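Local coordinates for chromosome partition protein Smc (Pyrococcus yayanosii, PDB 5XEI), which is probably required for chromosome condensation and partitioning, acting as an ATP-hydrolysing, DNA-binding homodimer whose globular heads and hinge are joined by long coiled coils, at residues 135-140 with 164-169; 225-230 with 306-311; 365-370 with 438-443. All blocks are in the same frame, centred on the assembly; numbering follows the deposited sequence.

Along the chain the three contacts follow one another in series, each closing before the next opens. Interactions 1 and 3 are neighbours in the ATPase head, their centres about 10 Å apart, and meet where helix 156-167, helix 321-383 and the end of helix 424-440 come together; there K441 NZ makes a weak hydrogen bond to I166 O. Interaction 2 lies far out on the coiled-coil arm, its centre about 92 Å from that of interaction 1 and about 94 Å from that of interaction 3. Helix 170-246 runs out from the head to interaction 2, and helix 321-383, which follows helix 298-315 in the chain, runs back to interaction 3, so the arm is continuous with the head.

Interaction 1 (135-140 with 164-169); sequences ISPEGY and DEISGI
With CG beside the backbone N and anti to the carbonyl carbon in both E138 (chi1 -42°) and E165 (chi1 -67°), the two glutamates send their carboxylates into the gap between a loop of the ATPase head and the last turn of helix 156-167. That helix closes in a Schellman motif at G168, just before the long coiled-coil helix 170-246 begins, while the loop carries the chain from helix 123-132 into the short strand 142-143. E165 reaches out extended beyond CG, whereas E138 bends at chi2, and the two chains pass at a slant with their carboxylate planes only 21° apart. E138 OE1 lies 2.8 Å from E165 OE1. Both are carboxylate acceptors and no hydrogen bond joins them; two like charges would meet here, and the short spacing is doubtful at this resolution. The other carboxylate oxygen, E165 OE2, rests against the ring of P137, 3.4 Å from CB. Behind it the contact turns apolar: I166 CD1 meets the same P137 CB at 4.3 Å, and I166 itself packs onto I437 and F440 of helix 424-440. Y140 touches I434 and I437 of that helix, and its hydroxyl is hydrogen-bonded to Y446 OH, which ties the loop to strand 445-449. On the helix side, G168 N bonds to D164 O at 3.0 Å and more weakly to E165 O. Within the loop, Y140 N donates to P137 O at 3.0 Å, and this carbonyl oxygen also lies in the plane of the Y140 ring, at its edge.

Interaction 2 (225-230 with 306-311); sequences ERARVA and EDMEAE
A small helix-helix contact, apolar beneath and charged at its margin, joins A227 and R228 of helix 170-246 to M308 and E309 of helix 298-315 far out on the coiled-coil arm. The two segments run roughly antiparallel, and the CA atoms of A227 and M308 are 9.4 Å apart, a gap bridged by the methionine. With CG anti to the backbone N (chi1 -150°), the M308 chain reaches across and then bends at chi2 and chi3, which sets its terminal methyl CE 3.9 Å from A227 CB. At the margin, R228 is extended from CG to NE and carries its guanidinium out between two carboxylates. Within its own helix, NH1 donates to E225 OE2 at 3.0 Å, a salt bridge one turn back that uses the syn lone pair of the oxygen; the bond is bent, and OE2 lies 31° out of the guanidinium plane. Across the contact, R228 NH2 faces E309 OE1 at 3.8 Å, a long salt bridge in which the carboxylate comes to the guanidinium edge with its own plane turned 87° from that of the guanidinium. Replacing R228 by an alanine would probably leave the carboxylates of E225 and E309 without the positive charge that lies between them. Around the pair, M308 also packs on L220 and R223, and E309 on L224, of helix 170-246, while A227 and R228 touch I305 of helix 298-315. V229 turns instead to L287 and I288 of the short helix 285-289, so the long helix has partners on more than one flank, consistent with the joint of the Smc arm.

Interaction 3 (365-370 with 438-443); sequences FMRTLE and QRFKPA
The CA atoms of T368 and F440 approach to 8.0 Å where segment 365-370 of helix 321-383 passes the end of helix 424-440, just before K441 leaves helical geometry. F440 fills this gap. Its ring stands with CG anti to the backbone N (chi1 -170°), which carries it outward to T368, and the two side chains cross at about a right angle. T368 CG2 lies 3.6 Å from F440 CE2, and the threonine hydroxyl sits beside the same corner, with OG1 3.8 Å from F440 CZ. That hydroxyl is hydrogen-bonded to V364 O within its own helix, and its contact with the ring is van der Waals. R367 comes in from another direction: its NE lies near the ring plane, 4.4 Å from F440 CE1, which in turn sits over one face of the guanidinium. The arginine thus borders the ring edge and does not stack on the aromatic face. A371 and I372 of helix 321-383 and I166 of helix 156-167 also touch the phenylalanine. Helix 321-383 brings the coiled-coil arm back into the head, and helix 424-440 starts at the ABC signature motif (SGGE) and leads to the Walker B strand 445-449, as in other SMC proteins; the contact therefore packs arm against core in an ABC-type ATPase head.

Interaction 1 (135-140 with 164-169)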
loop_
_atom_site.group_PDB
_atom_site.type_symbol
_atom_site.label_atom_id
_atom_site.label_comp_id
_atom_site.label_asym_id
_atom_site.label_seq_id
_atom_site.Cartn_x
_atom_site.Cartn_y
_atom_site.Cartn_z
ATOM N N ILE A 135 -16.127 9.776 11.169
ATOM C CA ILE A 135 -16.461 10.696 12.250
ATOM C C ILE A 135 -15.287 11.635 12.455
ATOM O O ILE A 135 -14.173 11.191 12.777
ATOM C CB ILE A 135 -16.772 9.941 13.546
ATOM C CG1 ILE A 135 -17.960 9.009 13.365
ATOM C CG2 ILE A 135 -16.992 10.935 14.687
ATOM C CD1 ILE A 135 -19.282 9.637 13.660
ATOM N N SER A 136 -15.530 12.938 12.289
ATOM C CA SER A 136 -14.517 13.960 12.537
ATOM C C SER A 136 -13.254 13.763 11.691
ATOM O O SER A 136 -12.198 13.394 12.230
ATOM C CB SER A 136 -14.195 14.004 14.041
ATOM O OG SER A 136 -12.898 14.530 14.312
ATOM N N PRO A 137 -13.326 13.987 10.345
ATOM C CA PRO A 137 -12.102 13.995 9.511
ATOM C C PRO A 137 -11.186 15.179 9.799
ATOM O O PRO A 137 -11.525 16.331 9.496
ATOM C CB PRO A 137 -12.641 14.065 8.069
ATOM C CG PRO A 137 -14.115 13.703 8.166
ATOM C CD PRO A 137 -14.558 14.119 9.542
ATOM N N GLU A 138 -10.013 14.909 10.372
ATOM C CA GLU A 138 -9.138 15.944 10.925
ATOM C C GLU A 138 -9.865 16.837 11.934
ATOM O O GLU A 138 -9.412 17.946 12.227
ATOM C CB GLU A 138 -8.519 16.798 9.813
ATOM C CG GLU A 138 -8.064 15.966 8.621
ATOM C CD GLU A 138 -6.558 15.916 8.444
ATOM O OE1 GLU A 138 -6.116 15.369 7.409
ATOM O OE2 GLU A 138 -5.822 16.421 9.322
ATOM N N GLY A 139 -10.988 16.373 12.476
ATOM C CA GLY A 139 -11.777 17.210 13.347
ATOM C C GLY A 139 -12.317 18.471 12.710
ATOM O O GLY A 139 -12.657 19.409 13.439
ATOM N N TYR A 140 -12.420 18.526 11.372
ATOM C CA TYR A 140 -12.954 19.733 10.730
ATOM C C TYR A 140 -14.370 20.037 11.199
ATOM O O TYR A 140 -14.738 21.209 11.317
ATOM C CB TYR A 140 -12.917 19.620 9.194
ATOM C CG TYR A 140 -14.207 19.132 8.505
ATOM C CD1 TYR A 140 -14.436 17.784 8.278
ATOM C CD2 TYR A 140 -15.174 20.030 8.057
ATOM C CE1 TYR A 140 -15.598 17.344 7.660
ATOM C CE2 TYR A 140 -16.339 19.595 7.433
ATOM C CZ TYR A 140 -16.543 18.257 7.242
ATOM O OH TYR A 140 -17.694 17.817 6.632
ATOM N N ASP A 164 -7.988 15.173 0.513
ATOM C CA ASP A 164 -7.714 13.770 0.173
ATOM C C ASP A 164 -8.719 12.836 0.824
ATOM O O ASP A 164 -9.359 12.013 0.153
ATOM C CB ASP A 164 -6.305 13.328 0.592
ATOM C CG ASP A 164 -5.195 14.164 -0.036
ATOM O OD1 ASP A 164 -5.411 14.726 -1.131
ATOM O OD2 ASP A 164 -4.082 14.227 0.544
ATOM N N GLU A 165 -8.834 12.929 2.149
ATOM C CA GLU A 165 -9.861 12.194 2.876
ATOM C C GLU A 165 -11.237 12.324 2.217
ATOM O O GLU A 165 -11.872 11.320 1.871
ATOM C CB GLU A 165 -9.885 12.687 4.318
ATOM C CG GLU A 165 -8.609 12.335 5.088
ATOM C CD GLU A 165 -8.719 12.613 6.578
ATOM O OE1 GLU A 165 -7.704 13.021 7.190
ATOM O OE2 GLU A 165 -9.830 12.435 7.121
ATOM N N ILE A 166 -11.704 13.556 2.006
ATOM C CA ILE A 166 -13.067 13.746 1.522
ATOM C C ILE A 166 -13.244 13.099 0.150
ATOM O O ILE A 166 -14.260 12.451 -0.130
ATOM C CB ILE A 166 -13.427 15.244 1.488
ATOM C CG1 ILE A 166 -13.292 15.890 2.873
ATOM C CG2 ILE A 166 -14.820 15.428 0.946
ATOM C CD1 ILE A 166 -13.806 15.043 4.004
ATOM N N SER A 167 -12.259 13.281 -0.728
ATOM C CA SER A 167 -12.373 12.749 -2.075
ATOM C C SER A 167 -12.347 11.233 -2.083
ATOM O O SER A 167 -12.884 10.623 -3.015
ATOM C CB SER A 167 -11.260 13.307 -2.966
ATOM O OG SER A 167 -9.984 13.068 -2.415
ATOM N N GLY A 168 -11.765 10.615 -1.060
ATOM C CA GLY A 168 -11.780 9.171 -0.958
ATOM C C GLY A 168 -10.770 8.464 -1.830
ATOM O O GLY A 168 -11.001 7.316 -2.223
ATOM N N ILE A 169 -9.641 9.109 -2.133
ATOM C CA ILE A 169 -8.601 8.491 -2.950
ATOM C C ILE A 169 -7.904 7.313 -2.278
ATOM O O ILE A 169 -7.079 6.650 -2.918
ATOM C CB ILE A 169 -7.535 9.532 -3.335
ATOM C CG1 ILE A 169 -6.964 10.182 -2.067
ATOM C CG2 ILE A 169 -8.106 10.544 -4.318
ATOM C CD1 ILE A 169 -5.790 11.107 -2.309
#

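Interaction 2 (225-230 with 306-311)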
loop_
_atom_site.group_PDB
_atom_site.type_symbol
_atom_site.label_atom_id
_atom_site.label_comp_id
_atom_site.label_asym_id
_atom_site.label_seq_id
_atom_site.Cartn_x
_atom_site.Cartn_y
_atom_site.Cartn_z
ATOM N N GLU A 225 39.941 -47.031 -35.989
ATOM C CA GLU A 225 39.622 -48.447 -35.877
ATOM C C GLU A 225 39.459 -49.123 -37.227
ATOM O O GLU A 225 39.861 -50.281 -37.385
ATOM C CB GLU A 225 38.371 -48.670 -35.026
ATOM C CG GLU A 225 38.318 -50.079 -34.365
ATOM C CD GLU A 225 39.450 -50.358 -33.326
ATOM O OE1 GLU A 225 39.406 -51.414 -32.644
ATOM O OE2 GLU A 225 40.391 -49.542 -33.180
ATOM N N ARG A 226 38.892 -48.438 -38.216
ATOM C CA ARG A 226 38.840 -49.020 -39.550
ATOM C C ARG A 226 40.257 -49.244 -40.093
ATOM O O ARG A 226 40.578 -50.319 -40.617
ATOM C CB ARG A 226 38.011 -48.120 -40.465
ATOM C CG ARG A 226 36.701 -47.523 -39.870
ATOM C CD ARG A 226 35.785 -46.989 -41.032
ATOM N NE ARG A 226 34.649 -46.110 -40.652
ATOM C CZ ARG A 226 34.749 -44.837 -40.242
ATOM N NH1 ARG A 226 35.945 -44.295 -40.119
ATOM N NH2 ARG A 226 33.668 -44.100 -39.935
ATOM N N ALA A 227 41.139 -48.259 -39.905
ATOM C CA ALA A 227 42.551 -48.441 -40.225
ATOM C C ALA A 227 43.147 -49.652 -39.515
ATOM O O ALA A 227 44.010 -50.343 -40.069
ATOM C CB ALA A 227 43.332 -47.180 -39.866
ATOM N N ARG A 228 42.718 -49.926 -38.287
ATOM C CA ARG A 228 43.235 -51.113 -37.614
ATOM C C ARG A 228 42.734 -52.383 -38.286
ATOM O O ARG A 228 43.472 -53.368 -38.402
ATOM C CB ARG A 228 42.854 -51.101 -36.139
ATOM C CG ARG A 228 43.720 -50.189 -35.334
ATOM C CD ARG A 228 43.285 -50.154 -33.893
ATOM N NE ARG A 228 44.132 -49.243 -33.143
ATOM C CZ ARG A 228 43.843 -48.781 -31.937
ATOM N NH1 ARG A 228 42.707 -49.142 -31.342
ATOM N NH2 ARG A 228 44.689 -47.949 -31.341
ATOM N N VAL A 229 41.483 -52.378 -38.747
ATOM C CA VAL A 229 40.980 -53.549 -39.448
ATOM C C VAL A 229 41.663 -53.680 -40.810
ATOM O O VAL A 229 41.988 -54.794 -41.250
ATOM C CB VAL A 229 39.443 -53.486 -39.565
ATOM C CG1 VAL A 229 38.925 -54.706 -40.262
ATOM C CG2 VAL A 229 38.803 -53.388 -38.187
ATOM N N ALA A 230 41.922 -52.545 -41.471
ATOM C CA ALA A 230 42.598 -52.543 -42.767
ATOM C C ALA A 230 43.996 -53.135 -42.663
ATOM O O ALA A 230 44.314 -54.119 -43.339
ATOM C CB ALA A 230 42.672 -51.122 -43.324
ATOM N N GLU A 306 49.981 -44.793 -36.251
ATOM C CA GLU A 306 50.810 -44.120 -35.259
ATOM C C GLU A 306 50.434 -42.644 -35.151
ATOM O O GLU A 306 50.396 -42.079 -34.050
ATOM C CB GLU A 306 52.289 -44.283 -35.618
ATOM C CG GLU A 306 53.255 -43.750 -34.565
ATOM C CD GLU A 306 54.667 -43.514 -35.105
ATOM O OE1 GLU A 306 55.522 -44.423 -35.001
ATOM O OE2 GLU A 306 54.928 -42.412 -35.632
ATOM N N ASP A 307 50.127 -42.013 -36.286
ATOM C CA ASP A 307 49.726 -40.611 -36.281
ATOM C C ASP A 307 48.370 -40.438 -35.607
ATOM O O ASP A 307 48.228 -39.671 -34.645
ATOM C CB ASP A 307 49.699 -40.067 -37.712
ATOM N N MET A 308 47.356 -41.147 -36.108
ATOM C CA MET A 308 46.015 -41.035 -35.546
ATOM C C MET A 308 46.032 -41.277 -34.045
ATOM O O MET A 308 45.370 -40.565 -33.287
ATOM C CB MET A 308 45.095 -42.023 -36.247
ATOM C CG MET A 308 43.658 -41.587 -36.322
ATOM S SD MET A 308 42.908 -42.087 -37.893
ATOM C CE MET A 308 43.708 -43.675 -38.144
ATOM N N GLU A 309 46.825 -42.249 -33.596
ATOM C CA GLU A 309 47.001 -42.454 -32.164
ATOM C C GLU A 309 47.666 -41.261 -31.495
ATOM O O GLU A 309 47.499 -41.053 -30.287
ATOM C CB GLU A 309 47.837 -43.697 -31.906
ATOM C CG GLU A 309 47.225 -44.988 -32.382
ATOM C CD GLU A 309 48.042 -46.183 -31.923
ATOM O OE1 GLU A 309 48.094 -46.426 -30.702
ATOM O OE2 GLU A 309 48.654 -46.866 -32.767
ATOM N N ALA A 310 48.441 -40.481 -32.244
ATOM C CA ALA A 310 49.096 -39.336 -31.629
ATOM C C ALA A 310 48.128 -38.169 -31.454
ATOM O O ALA A 310 48.079 -37.565 -30.378
ATOM C CB ALA A 310 50.314 -38.921 -32.452
ATOM N N GLU A 311 47.342 -37.835 -32.479
ATOM C CA GLU A 311 46.455 -36.696 -32.311
ATOM C C GLU A 311 45.262 -37.014 -31.433
ATOM O O GLU A 311 44.613 -36.089 -30.927
ATOM C CB GLU A 311 45.989 -36.161 -33.657
ATOM C CG GLU A 311 45.669 -37.217 -34.668
ATOM C CD GLU A 311 45.840 -36.685 -36.075
ATOM O OE1 GLU A 311 45.240 -35.624 -36.381
ATOM O OE2 GLU A 311 46.591 -37.318 -36.855
#

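Interaction 3 (365-370 with 438-443)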
loop_
_atom_site.group_PDB
_atom_site.type_symbol
_atom_site.label_atom_id
_atom_site.label_comp_id
_atom_site.label_asym_id
_atom_site.label_seq_id
_atom_site.Cartn_x
_atom_site.Cartn_y
_atom_site.Cartn_z
ATOM N N PHE A 365 -9.613 13.289 -7.264
ATOM C CA PHE A 365 -9.228 14.399 -6.410
ATOM C C PHE A 365 -9.728 15.712 -6.987
ATOM O O PHE A 365 -10.383 16.503 -6.294
ATOM C CB PHE A 365 -7.717 14.431 -6.227
ATOM C CG PHE A 365 -7.247 15.587 -5.417
ATOM C CD1 PHE A 365 -7.325 15.560 -4.029
ATOM C CD2 PHE A 365 -6.746 16.721 -6.030
ATOM C CE1 PHE A 365 -6.889 16.638 -3.273
ATOM C CE2 PHE A 365 -6.299 17.804 -5.270
ATOM C CZ PHE A 365 -6.365 17.754 -3.905
ATOM N N MET A 366 -9.448 15.947 -8.271
ATOM C CA MET A 366 -9.814 17.217 -8.883
ATOM C C MET A 366 -11.323 17.383 -8.947
ATOM O O MET A 366 -11.839 18.475 -8.688
ATOM C CB MET A 366 -9.211 17.324 -10.277
ATOM C CG MET A 366 -7.715 17.187 -10.304
ATOM S SD MET A 366 -6.919 18.576 -9.481
ATOM C CE MET A 366 -7.670 19.926 -10.376
ATOM N N ARG A 367 -12.044 16.320 -9.309
ATOM C CA ARG A 367 -13.500 16.379 -9.318
ATOM C C ARG A 367 -14.018 16.793 -7.960
ATOM O O ARG A 367 -14.930 17.618 -7.851
ATOM C CB ARG A 367 -14.091 15.029 -9.702
ATOM C CG ARG A 367 -15.602 15.068 -9.866
ATOM C CD ARG A 367 -16.375 14.578 -8.648
ATOM N NE ARG A 367 -17.768 14.987 -8.766
ATOM C CZ ARG A 367 -18.826 14.245 -8.438
ATOM N NH1 ARG A 367 -18.674 13.028 -7.962
ATOM N NH2 ARG A 367 -20.056 14.720 -8.614
ATOM N N THR A 368 -13.458 16.205 -6.905
ATOM C CA THR A 368 -13.820 16.628 -5.563
ATOM C C THR A 368 -13.366 18.052 -5.326
ATOM O O THR A 368 -14.148 18.898 -4.880
ATOM C CB THR A 368 -13.196 15.696 -4.530
ATOM O OG1 THR A 368 -13.569 14.340 -4.814
ATOM C CG2 THR A 368 -13.658 16.072 -3.130
ATOM N N LEU A 369 -12.106 18.342 -5.659
ATOM C CA LEU A 369 -11.548 19.650 -5.356
ATOM C C LEU A 369 -12.323 20.761 -6.046
ATOM O O LEU A 369 -12.502 21.845 -5.484
ATOM C CB LEU A 369 -10.082 19.670 -5.761
ATOM C CG LEU A 369 -9.193 20.861 -5.415
ATOM C CD1 LEU A 369 -9.016 21.745 -6.600
ATOM C CD2 LEU A 369 -9.751 21.651 -4.233
ATOM N N GLU A 370 -12.822 20.503 -7.248
ATOM C CA GLU A 370 -13.532 21.546 -7.967
ATOM C C GLU A 370 -14.961 21.692 -7.473
ATOM O O GLU A 370 -15.461 22.821 -7.357
ATOM C CB GLU A 370 -13.473 21.262 -9.467
ATOM C CG GLU A 370 -12.108 21.650 -10.066
ATOM C CD GLU A 370 -11.610 20.727 -11.191
ATOM O OE1 GLU A 370 -10.378 20.534 -11.270
ATOM O OE2 GLU A 370 -12.418 20.212 -12.002
ATOM N N GLN A 438 -19.348 20.194 3.602
ATOM C CA GLN A 438 -20.517 19.517 4.139
ATOM C C GLN A 438 -21.548 19.254 3.050
ATOM O O GLN A 438 -22.275 18.260 3.119
ATOM C CB GLN A 438 -21.097 20.333 5.300
ATOM C CG GLN A 438 -22.412 21.052 5.020
ATOM C CD GLN A 438 -23.631 20.159 5.127
ATOM O OE1 GLN A 438 -23.567 19.067 5.682
ATOM N NE2 GLN A 438 -24.744 20.616 4.569
ATOM N N ARG A 439 -21.623 20.116 2.030
ATOM C CA ARG A 439 -22.568 19.875 0.940
ATOM C C ARG A 439 -22.063 18.811 -0.007
ATOM O O ARG A 439 -22.861 18.041 -0.552
ATOM C CB ARG A 439 -22.862 21.155 0.176
ATOM C CG ARG A 439 -23.223 22.218 1.138
ATOM C CD ARG A 439 -24.393 23.092 0.678
ATOM N NE ARG A 439 -25.194 23.403 1.849
ATOM C CZ ARG A 439 -26.035 24.428 1.894
ATOM N NH1 ARG A 439 -26.140 25.240 0.832
ATOM N NH2 ARG A 439 -26.756 24.665 2.994
ATOM N N PHE A 440 -20.753 18.704 -0.170
ATOM C CA PHE A 440 -20.242 17.588 -0.940
ATOM C C PHE A 440 -20.409 16.295 -0.165
ATOM O O PHE A 440 -21.105 15.371 -0.604
ATOM C CB PHE A 440 -18.787 17.837 -1.303
ATOM C CG PHE A 440 -18.256 16.871 -2.277
ATOM C CD1 PHE A 440 -18.513 17.030 -3.629
ATOM C CD2 PHE A 440 -17.501 15.794 -1.857
ATOM C CE1 PHE A 440 -18.019 16.125 -4.553
ATOM C CE2 PHE A 440 -16.994 14.892 -2.772
ATOM C CZ PHE A 440 -17.254 15.055 -4.122
ATOM N N LYS A 441 -19.802 16.222 1.015
ATOM C CA LYS A 441 -19.787 14.986 1.794
ATOM C C LYS A 441 -20.126 15.319 3.243
ATOM O O LYS A 441 -19.238 15.591 4.059
ATOM C CB LYS A 441 -18.436 14.277 1.683
ATOM C CG LYS A 441 -18.517 12.774 1.930
ATOM C CD LYS A 441 -17.461 11.958 1.132
ATOM C CE LYS A 441 -17.944 11.584 -0.289
ATOM N NZ LYS A 441 -16.933 10.836 -1.138
ATOM N N PRO A 442 -21.411 15.269 3.593
ATOM C CA PRO A 442 -21.819 15.578 4.975
ATOM C C PRO A 442 -21.129 14.671 5.983
ATOM O O PRO A 442 -21.152 13.448 5.856
ATOM C CB PRO A 442 -23.334 15.327 4.962
ATOM C CG PRO A 442 -23.719 15.053 3.537
ATOM C CD PRO A 442 -22.489 14.652 2.804
ATOM N N ALA A 443 -20.513 15.276 6.999
ATOM C CA ALA A 443 -20.106 14.512 8.167
ATOM C C ALA A 443 -21.337 14.168 9.017
ATOM O O ALA A 443 -22.373 14.838 8.918
ATOM C CB ALA A 443 -19.095 15.303 8.990
#